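Peptide ABC transporter permease (Staphylococcus hominis, PDB 6EXS) probably imports peptides across the bacterial membrane as a POT family transporter, including the thioalcohol-conjugated peptide that is a precursor of human axillary malodour. Local coordinates at residues 77-81 and 126-131. Sequence-based numbering, arbitrary orientation.
Sequences GAWIA and GLMKPN. With OLC ((2R)-2,3-dihydroxypropyl (9Z)-octadec-9-enoate), chain D; OLC ((2R)-2,3-dihydroxypropyl (9Z)-octadec-9-enoate), chain C.
N131 reaches from helix 110-137 to the backbone of helix 74-106. Its amide nitrogen ND2 donates to G77 O at 3.0 Å, and the N-H points fairly straight at the oxygen (160°). G77 O lies almost in the plane of the N131 amide, but ND2 sits well above the G77 carbonyl plane. The same ND2 also donates to L127 O at 2.7 Å, one turn back on its own helix. With CG anti to its carbonyl carbon (chi1 -69°), the N131 amide lies between the two helices. Its other branch, OD1, comes within 3.2 Å of the methyl CB of A81.

Beside these two hydrogen bonds the backbones meet directly, for G77 carries no side chain. Its CA stands 3.1 Å from G126 O in a CA-H...O contact. The segments cross at -78°, with 8.2 Å between their axes.

The ring of P130 brings CG to 4.1 Å from A78 CB. I80 and L127 meet at an oblique angle, with I80 CG2 3.9 Å from L127 CD2. C12 of a monoolein tail (chain C) touches G77 CA, I80 CD1 and L127 CG. W79 turns away from helix 110-137, and a second monoolein (chain D) lies over one face of its indole.

These are membrane helices of the major facilitator fold, and GAWIA probably belongs to its motif A. The P130 side chain is about 14 Å from the bound conjugated peptide.

P130 has no N-H to give to G126 O, which takes the CA-H of G77. The N131 N-H reaches M128 O only weakly, and the helix kinks here. Both ND2 bonds end on main-chain carbonyls, so they fix the amide's rotation and tie the kinked turn to helix 74-106 in a buried contact that also meets lipid.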
loop_
_atom_site.group_PDB
_atom_site.type_symbol
_atom_site.label_atom_id
_atom_site.label_comp_id
_atom_site.label_asym_id
_atom_site.label_seq_id
_atom_site.Cartn_x
_atom_site.Cartn_y
_atom_site.Cartn_z
ATOM N N GLY A 77 10.353 -9.816 5.047
ATOM C CA GLY A 77 10.185 -9.180 6.355
ATOM C C GLY A 77 9.385 -9.999 7.352
ATOM O O GLY A 77 9.706 -10.001 8.542
ATOM N N ALA A 78 8.350 -10.718 6.883
ATOM C CA ALA A 78 7.550 -11.604 7.736
ATOM C C ALA A 78 8.329 -12.898 8.010
ATOM O O ALA A 78 8.239 -13.414 9.115
ATOM C CB ALA A 78 6.216 -11.913 7.077
ATOM N N TRP A 79 9.116 -13.392 7.016
ATOM C CA TRP A 79 9.980 -14.576 7.096
ATOM C C TRP A 79 11.087 -14.338 8.132
ATOM O O TRP A 79 11.316 -15.214 8.973
ATOM C CB TRP A 79 10.594 -14.909 5.719
ATOM C CG TRP A 79 11.466 -16.140 5.693
ATOM C CD1 TRP A 79 11.080 -17.409 5.369
ATOM C CD2 TRP A 79 12.879 -16.208 5.964
ATOM N NE1 TRP A 79 12.161 -18.261 5.410
ATOM C CE2 TRP A 79 13.271 -17.559 5.807
ATOM C CE3 TRP A 79 13.847 -15.262 6.350
ATOM C CZ2 TRP A 79 14.594 -17.983 6.005
ATOM C CZ3 TRP A 79 15.157 -15.682 6.537
ATOM C CH2 TRP A 79 15.518 -17.029 6.375
ATOM N N ILE A 80 11.771 -13.156 8.065
ATOM C CA ILE A 80 12.832 -12.711 8.994
ATOM C C ILE A 80 12.305 -12.794 10.423
ATOM O O ILE A 80 12.929 -13.432 11.263
ATOM C CB ILE A 80 13.374 -11.285 8.642
ATOM C CG1 ILE A 80 14.230 -11.327 7.353
ATOM C CG2 ILE A 80 14.161 -10.669 9.826
ATOM C CD1 ILE A 80 14.474 -9.990 6.693
ATOM N N ALA A 81 11.133 -12.197 10.674
ATOM C CA ALA A 81 10.478 -12.228 11.979
ATOM C C ALA A 81 10.166 -13.661 12.414
ATOM O O ALA A 81 10.414 -14.010 13.567
ATOM C CB ALA A 81 9.188 -11.430 11.926
ATOM N N GLY A 126 9.081 -3.354 5.096
ATOM C CA GLY A 126 8.983 -4.802 4.947
ATOM C C GLY A 126 9.141 -5.507 6.275
ATOM O O GLY A 126 8.521 -6.543 6.499
ATOM N N LEU A 127 9.929 -4.909 7.192
ATOM C CA LEU A 127 10.174 -5.421 8.541
ATOM C C LEU A 127 9.072 -5.027 9.536
ATOM O O LEU A 127 8.666 -5.845 10.363
ATOM C CB LEU A 127 11.541 -4.945 9.067
ATOM C CG LEU A 127 12.792 -5.642 8.534
ATOM C CD1 LEU A 127 14.030 -4.905 8.976
ATOM C CD2 LEU A 127 12.875 -7.086 9.027
ATOM N N MET A 128 8.616 -3.773 9.480
ATOM C CA MET A 128 7.614 -3.272 10.394
ATOM C C MET A 128 6.187 -3.628 10.008
ATOM O O MET A 128 5.448 -4.096 10.878
ATOM C CB MET A 128 7.764 -1.756 10.592
ATOM C CG MET A 128 7.059 -1.239 11.822
ATOM S SD MET A 128 7.100 0.554 11.881
ATOM C CE MET A 128 5.862 0.861 13.118
ATOM N N LYS A 129 5.774 -3.354 8.742
ATOM C CA LYS A 129 4.387 -3.523 8.267
ATOM C C LYS A 129 3.724 -4.880 8.583
ATOM O O LYS A 129 2.701 -4.847 9.273
ATOM C CB LYS A 129 4.241 -3.223 6.779
ATOM C CG LYS A 129 3.274 -2.122 6.473
ATOM C CD LYS A 129 3.953 -1.109 5.591
ATOM C CE LYS A 129 2.929 -0.347 4.818
ATOM N NZ LYS A 129 3.525 0.814 4.121
ATOM N N PRO A 130 4.210 -6.063 8.120
ATOM C CA PRO A 130 3.472 -7.294 8.419
ATOM C C PRO A 130 3.548 -7.735 9.877
ATOM O O PRO A 130 2.656 -8.435 10.360
ATOM C CB PRO A 130 4.118 -8.314 7.476
ATOM C CG PRO A 130 5.504 -7.834 7.304
ATOM C CD PRO A 130 5.397 -6.351 7.283
ATOM N N ASN A 131 4.605 -7.299 10.574
ATOM C CA ASN A 131 4.929 -7.711 11.929
ATOM C C ASN A 131 4.154 -6.985 13.015
ATOM O O ASN A 131 3.766 -7.648 13.983
ATOM C CB ASN A 131 6.425 -7.657 12.130
ATOM C CG ASN A 131 7.042 -8.765 11.299
ATOM O OD1 ASN A 131 6.485 -9.872 11.190
ATOM N ND2 ASN A 131 8.116 -8.478 10.598
HETATM C C24 OLC D . 7.296 -18.012 2.781
HETATM C C6 OLC D . 15.595 -12.387 3.099
HETATM C C5 OLC D . 15.076 -13.459 2.156
HETATM C C4 OLC D . 14.344 -14.592 2.856
HETATM C C3 OLC D . 13.887 -15.713 1.937
HETATM C C2 OLC D . 12.507 -15.489 1.323
HETATM C C21 OLC D . 9.184 -16.370 2.627
HETATM C C1 OLC D . 11.450 -16.425 1.835
HETATM C C22 OLC D . 8.228 -17.253 1.859
HETATM O O19 OLC D . 11.660 -17.535 2.253
HETATM O O25 OLC D . 6.374 -18.812 2.053
HETATM O O23 OLC D . 7.460 -16.437 0.971
HETATM O O20 OLC D . 10.230 -15.865 1.758
HETATM C C10 OLC C . 14.046 -7.349 2.651
HETATM C C9 OLC C . 14.465 -7.047 1.428
HETATM C C11 OLC C . 12.905 -6.739 3.416
HETATM C C8 OLC C . 13.906 -6.015 0.491
HETATM C C24 OLC C . 10.575 -15.206 -3.065
HETATM C C12 OLC C . 12.950 -7.054 4.903
HETATM C C7 OLC C . 13.799 -6.508 -0.952
HETATM C C6 OLC C . 12.550 -6.013 -1.665
HETATM C C5 OLC C . 12.195 -6.752 -2.950
HETATM C C4 OLC C . 11.844 -8.223 -2.786
HETATM C C3 OLC C . 10.993 -8.763 -3.924
HETATM C C2 OLC C . 11.079 -10.276 -4.110
HETATM C C21 OLC C . 11.183 -13.132 -1.754
HETATM C C1 OLC C . 10.654 -11.099 -2.927
HETATM C C22 OLC C . 10.154 -14.212 -2.004
HETATM O O19 OLC C . 9.865 -10.747 -2.090
HETATM O O25 OLC C . 9.653 -16.288 -3.132
HETATM O O23 OLC C . 9.943 -14.907 -0.776
HETATM O O20 OLC C . 11.264 -12.296 -2.935
#